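Local structure of beta-glucuronidase (Dictyoglomus thermophilum, 6XXW) at residues R42-K47 / V71-Y76; H100-Y105 / I137-D142. The protein probably hydrolyses beta-D-glucuronides, as a glycoside hydrolase of family 2. One frame throughout, in Å; residues are numbered along the deposited sequence.

Both contacts belong to the antiparallel sheet of the N-terminal sugar-binding domain, the jelly-roll-like beta-sandwich module of family 2 glycosidases, and their centres lie about 10 Å apart. Along the chain they come in series: contact 1 pairs the end of strand 32-43 with the start of strand 73-81, and contact 2 pairs strand 101-106 with strand 134-142. Strands 73-81 and 134-142 are neighbours, so the four strands run side by side in the order 32-43, 73-81, 134-142, 101-106. Val74 N lies 2.9 Å from Val141 O and Tyr76 N 2.8 Å from Ile139 O, two probable hydrogen bonds joining the contacts. In one continuous sheet, contact 1 lies at the surface and contact 2 is buried.

Contact 1. Residues R42-K47 / V71-Y76; sequences RTESDK and VGRVYY
The guanidinium of Arg42 lies flat over one face of the Tyr75 ring, the two planes only 2° apart and their centres 4.2 Å from each other. The stack is offset: NH1 of Arg42 sits 3.7 Å from CG of Tyr75, toward the rim, and the geometry is also that of a cation-pi contact. At the ring edge, CA of Glu44 comes within 3.6 Å of CE1 of Tyr75. Arg42 starts with CG between the backbone N and the carbonyl carbon (chi1 62°) and then runs extended, which carries its head across the phenol. There NH2 of Arg42 donates to Asp46 O at 3.0 Å, tying the stacked group to the type II turn Thr43-Asp46.

Beyond the ring, Glu44 OE2 uses its syn lone pair to meet NH1 at the edge of the Arg73 guanidinium, tilted 15° from its plane, in a notably short salt bridge (2.5 Å) whose exact length is doubtful. Underneath, Arg42 and Tyr75 form an antiparallel hydrogen-bonded pair, with Tyr75 N to Arg42 O at 2.8 Å; Thr43 and Val74 follow as a non-hydrogen-bonded pair, their side chains on the other face of the sheet.

The contact closes the end of strand 32-43 against the start of strand 73-81, at the surface of the sugar-binding domain. Strand 134-142 flanks strand 73-81, with Met140 touching Arg73 and Tyr75, while Val74 packs on Phe41 and Phe58.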
# COMPACT_ATOMS: atom_id res chain seq x y z
N ARG A 42 -9.70 7.09 -34.37
CA ARG A 42 -11.15 7.02 -34.23
C ARG A 42 -11.57 5.56 -34.20
O ARG A 42 -10.79 4.67 -34.55
CB ARG A 42 -11.87 7.75 -35.37
CG ARG A 42 -11.59 7.16 -36.74
CD ARG A 42 -12.24 7.95 -37.87
NE ARG A 42 -12.03 7.27 -39.14
CZ ARG A 42 -12.82 6.31 -39.59
NH1 ARG A 42 -12.55 5.71 -40.73
NH2 ARG A 42 -13.90 5.96 -38.88
N THR A 43 -12.80 5.32 -33.75
CA THR A 43 -13.36 3.98 -33.76
C THR A 43 -14.33 3.83 -34.93
O THR A 43 -14.69 4.80 -35.60
CB THR A 43 -14.07 3.65 -32.44
OG1 THR A 43 -15.15 4.57 -32.22
CG2 THR A 43 -13.10 3.72 -31.26
N GLU A 44 -14.76 2.59 -35.16
CA GLU A 44 -15.53 2.25 -36.35
C GLU A 44 -16.79 3.10 -36.49
O GLU A 44 -17.52 3.32 -35.52
CB GLU A 44 -15.90 0.77 -36.33
CG GLU A 44 -16.16 0.18 -37.71
CD GLU A 44 -16.14 -1.34 -37.68
OE1 GLU A 44 -16.27 -1.93 -36.58
OE2 GLU A 44 -15.98 -1.94 -38.77
N SER A 45 -17.03 3.59 -37.71
CA SER A 45 -18.25 4.32 -38.07
C SER A 45 -18.42 5.60 -37.26
O SER A 45 -19.54 6.08 -37.06
CB SER A 45 -19.50 3.42 -37.93
OG SER A 45 -19.68 2.62 -39.10
N ASP A 46 -17.31 6.18 -36.81
CA ASP A 46 -17.33 7.46 -36.11
C ASP A 46 -16.45 8.44 -36.86
O ASP A 46 -15.35 8.08 -37.30
CB ASP A 46 -16.86 7.33 -34.67
CG ASP A 46 -17.18 8.55 -33.83
OD1 ASP A 46 -17.38 9.64 -34.42
OD2 ASP A 46 -17.23 8.43 -32.58
N LYS A 47 -16.92 9.68 -37.00
CA LYS A 47 -16.20 10.66 -37.82
C LYS A 47 -15.24 11.54 -37.03
O LYS A 47 -14.34 12.13 -37.63
CB LYS A 47 -17.20 11.55 -38.58
N VAL A 71 -14.26 -3.47 -28.57
CA VAL A 71 -14.01 -4.64 -29.42
C VAL A 71 -14.50 -4.30 -30.82
O VAL A 71 -15.68 -3.99 -31.01
CB VAL A 71 -14.70 -5.92 -28.91
CG1 VAL A 71 -14.48 -7.05 -29.90
CG2 VAL A 71 -14.17 -6.34 -27.54
N GLY A 72 -13.60 -4.37 -31.79
CA GLY A 72 -13.93 -3.98 -33.15
C GLY A 72 -12.79 -3.28 -33.84
O GLY A 72 -11.63 -3.46 -33.47
N ARG A 73 -13.10 -2.45 -34.82
CA ARG A 73 -12.10 -1.81 -35.66
C ARG A 73 -11.82 -0.39 -35.18
O ARG A 73 -12.74 0.35 -34.83
CB ARG A 73 -12.56 -1.78 -37.12
CG ARG A 73 -12.58 -3.18 -37.74
CD ARG A 73 -13.04 -3.18 -39.19
NE ARG A 73 -13.34 -4.54 -39.64
CZ ARG A 73 -14.55 -5.10 -39.58
NH1 ARG A 73 -15.58 -4.43 -39.08
NH2 ARG A 73 -14.73 -6.35 -40.01
N VAL A 74 -10.54 -0.02 -35.16
CA VAL A 74 -10.15 1.35 -34.89
C VAL A 74 -9.27 1.80 -36.06
O VAL A 74 -8.76 0.98 -36.83
CB VAL A 74 -9.42 1.51 -33.54
CG1 VAL A 74 -10.27 0.88 -32.41
CG2 VAL A 74 -8.03 0.88 -33.59
N TYR A 75 -9.12 3.11 -36.19
CA TYR A 75 -8.48 3.70 -37.37
C TYR A 75 -7.49 4.76 -36.92
O TYR A 75 -7.87 5.68 -36.19
CB TYR A 75 -9.52 4.30 -38.33
CG TYR A 75 -10.54 3.28 -38.75
CD1 TYR A 75 -11.63 2.97 -37.93
CD2 TYR A 75 -10.41 2.59 -39.95
CE1 TYR A 75 -12.56 2.01 -38.30
CE2 TYR A 75 -11.35 1.63 -40.33
CZ TYR A 75 -12.41 1.35 -39.50
OH TYR A 75 -13.34 0.40 -39.88
N TYR A 76 -6.24 4.62 -37.35
CA TYR A 76 -5.18 5.59 -37.11
C TYR A 76 -4.92 6.36 -38.39
O TYR A 76 -5.01 5.80 -39.48
CB TYR A 76 -3.90 4.89 -36.68
CG TYR A 76 -3.91 4.27 -35.30
CD1 TYR A 76 -4.54 3.05 -35.06
CD2 TYR A 76 -3.24 4.89 -34.24
CE1 TYR A 76 -4.52 2.46 -33.79
CE2 TYR A 76 -3.22 4.31 -32.96
CZ TYR A 76 -3.85 3.10 -32.75
OH TYR A 76 -3.82 2.54 -31.49

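Contact 2. Residues H100-Y105 / I137-D142; sequences HFSEVY and IEIMVD
With CG anti to the backbone N (chi1 -175°) and bends at both later torsions, the Met140 side chain curls over to Glu103, and its CE methyl rests 3.6 Å from Glu103 CD. Glu103, extended beyond CG, passes across it, and the methyl touches both CG and the carboxylate. The carboxylate also accepts a hydrogen bond from its own strand: Tyr105 OH donates to Glu103 OE2 at 2.9 Å, from above the carboxylate plane.

On the opposite face of the sheet, Ser102 holds OG anti to its own N (chi1 -173°), which turns the hydroxyl toward the neighbouring strand. It donates to Met140 O at 2.9 Å, while Glu103 N reaches the same oxygen from the other side of the carbonyl plane. This carbonyl is therefore gripped by two donors. Ile139 CG2 packs 3.4 Å from Ser102 OG, and Val104 CG2 touches Ile139 CG1 at 4.2 Å.

The backbones run antiparallel (169° between the strand directions), with Phe101-Asp142, Glu103-Met140 and Tyr105-Glu138 as hydrogen-bonded pairs. At one end His100 and Phe101 both face Asp142 in a classic beta bulge: Asp142 O receives Phe101 N in its carbonyl plane at 3.0 Å and His100 N from above that plane at 2.9 Å. His100 and Asp142 find polar partners outside the pair: His100 NE2 bonds Asn178 OD1 and Asp142 OD1 bonds Thr144 OG1.

Strand 109-115 continues the sheet beyond strand 101-106, and strand 73-81 lies along the other edge of strand 134-142. Val104 and Ile137 pack on Leu93, Val104 also on Val95, and Val141 on Ala98, all of strand 90-99, while Phe101 and Tyr105 touch Lys115 and Leu110 of strand 109-115.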
# COMPACT_ATOMS: atom_id res chain seq x y z
N HIS A 100 -5.15 -7.23 -33.73
CA HIS A 100 -4.60 -8.47 -34.25
C HIS A 100 -4.70 -8.59 -35.78
O HIS A 100 -3.88 -9.27 -36.40
CB HIS A 100 -5.32 -9.68 -33.61
CG HIS A 100 -5.26 -9.69 -32.12
ND1 HIS A 100 -4.15 -10.12 -31.42
CD2 HIS A 100 -6.15 -9.27 -31.18
CE1 HIS A 100 -4.36 -9.98 -30.12
NE2 HIS A 100 -5.56 -9.46 -29.95
N PHE A 101 -5.73 -7.99 -36.37
CA PHE A 101 -5.89 -7.89 -37.83
C PHE A 101 -5.69 -6.44 -38.24
O PHE A 101 -6.15 -5.53 -37.56
CB PHE A 101 -7.28 -8.35 -38.29
CG PHE A 101 -7.68 -9.71 -37.80
CD1 PHE A 101 -7.50 -10.83 -38.60
CD2 PHE A 101 -8.26 -9.88 -36.55
CE1 PHE A 101 -7.89 -12.09 -38.15
CE2 PHE A 101 -8.65 -11.13 -36.11
CZ PHE A 101 -8.46 -12.23 -36.90
N SER A 102 -5.00 -6.22 -39.37
CA SER A 102 -4.66 -4.86 -39.76
C SER A 102 -4.73 -4.69 -41.27
O SER A 102 -4.48 -5.62 -42.03
CB SER A 102 -3.27 -4.47 -39.25
OG SER A 102 -3.01 -3.08 -39.49
N GLU A 103 -5.07 -3.47 -41.69
CA GLU A 103 -5.05 -3.04 -43.09
C GLU A 103 -4.38 -1.67 -43.17
O GLU A 103 -4.69 -0.79 -42.36
CB GLU A 103 -6.46 -2.97 -43.67
CG GLU A 103 -7.14 -4.34 -43.83
CD GLU A 103 -8.65 -4.22 -44.03
OE1 GLU A 103 -9.31 -5.27 -44.13
OE2 GLU A 103 -9.17 -3.09 -44.07
N VAL A 104 -3.49 -1.49 -44.14
CA VAL A 104 -2.70 -0.26 -44.27
C VAL A 104 -3.05 0.43 -45.58
O VAL A 104 -2.96 -0.18 -46.65
CB VAL A 104 -1.19 -0.54 -44.21
CG1 VAL A 104 -0.41 0.76 -44.33
CG2 VAL A 104 -0.82 -1.25 -42.93
N TYR A 105 -3.44 1.70 -45.48
CA TYR A 105 -3.82 2.49 -46.65
C TYR A 105 -2.87 3.67 -46.82
O TYR A 105 -2.64 4.42 -45.87
CB TYR A 105 -5.25 3.02 -46.54
CG TYR A 105 -6.29 1.95 -46.40
CD1 TYR A 105 -6.52 1.31 -45.18
CD2 TYR A 105 -7.09 1.59 -47.49
CE1 TYR A 105 -7.49 0.33 -45.06
CE2 TYR A 105 -8.05 0.60 -47.37
CZ TYR A 105 -8.25 -0.02 -46.16
OH TYR A 105 -9.21 -0.99 -46.02
N ILE A 137 -1.34 8.36 -44.39
CA ILE A 137 -1.37 6.94 -44.06
C ILE A 137 -2.53 6.70 -43.11
O ILE A 137 -2.77 7.48 -42.17
CB ILE A 137 -0.04 6.45 -43.45
CG1 ILE A 137 -0.22 5.00 -42.98
CG2 ILE A 137 0.40 7.37 -42.31
CD1 ILE A 137 1.07 4.30 -42.65
N GLU A 138 -3.27 5.63 -43.36
CA GLU A 138 -4.31 5.20 -42.43
C GLU A 138 -4.12 3.72 -42.15
O GLU A 138 -3.85 2.94 -43.06
CB GLU A 138 -5.71 5.49 -42.99
CG GLU A 138 -5.98 6.98 -43.14
CD GLU A 138 -7.29 7.26 -43.84
OE1 GLU A 138 -8.28 7.55 -43.13
OE2 GLU A 138 -7.32 7.18 -45.09
N ILE A 139 -4.24 3.35 -40.88
CA ILE A 139 -4.06 1.97 -40.46
C ILE A 139 -5.30 1.55 -39.70
O ILE A 139 -5.66 2.18 -38.69
CB ILE A 139 -2.79 1.77 -39.62
CG1 ILE A 139 -1.55 2.12 -40.46
CG2 ILE A 139 -2.72 0.32 -39.09
CD1 ILE A 139 -0.24 2.20 -39.70
N MET A 140 -5.99 0.53 -40.19
CA MET A 140 -7.10 -0.07 -39.48
C MET A 140 -6.56 -1.23 -38.66
O MET A 140 -5.74 -2.02 -39.14
CB MET A 140 -8.18 -0.55 -40.46
CG MET A 140 -9.45 -1.10 -39.83
SD MET A 140 -9.29 -2.76 -39.08
CE MET A 140 -8.90 -3.78 -40.51
N VAL A 141 -7.01 -1.33 -37.41
CA VAL A 141 -6.63 -2.42 -36.52
C VAL A 141 -7.91 -2.99 -35.93
O VAL A 141 -8.76 -2.24 -35.45
CB VAL A 141 -5.68 -1.95 -35.40
CG1 VAL A 141 -5.30 -3.13 -34.51
CG2 VAL A 141 -4.42 -1.27 -35.99
N ASP A 142 -8.04 -4.31 -35.94
CA ASP A 142 -9.22 -5.01 -35.42
C ASP A 142 -8.74 -5.95 -34.32
O ASP A 142 -7.84 -6.76 -34.56
CB ASP A 142 -9.92 -5.78 -36.55
CG ASP A 142 -11.31 -6.31 -36.17
OD1 ASP A 142 -11.62 -6.47 -34.98
OD2 ASP A 142 -12.11 -6.58 -37.09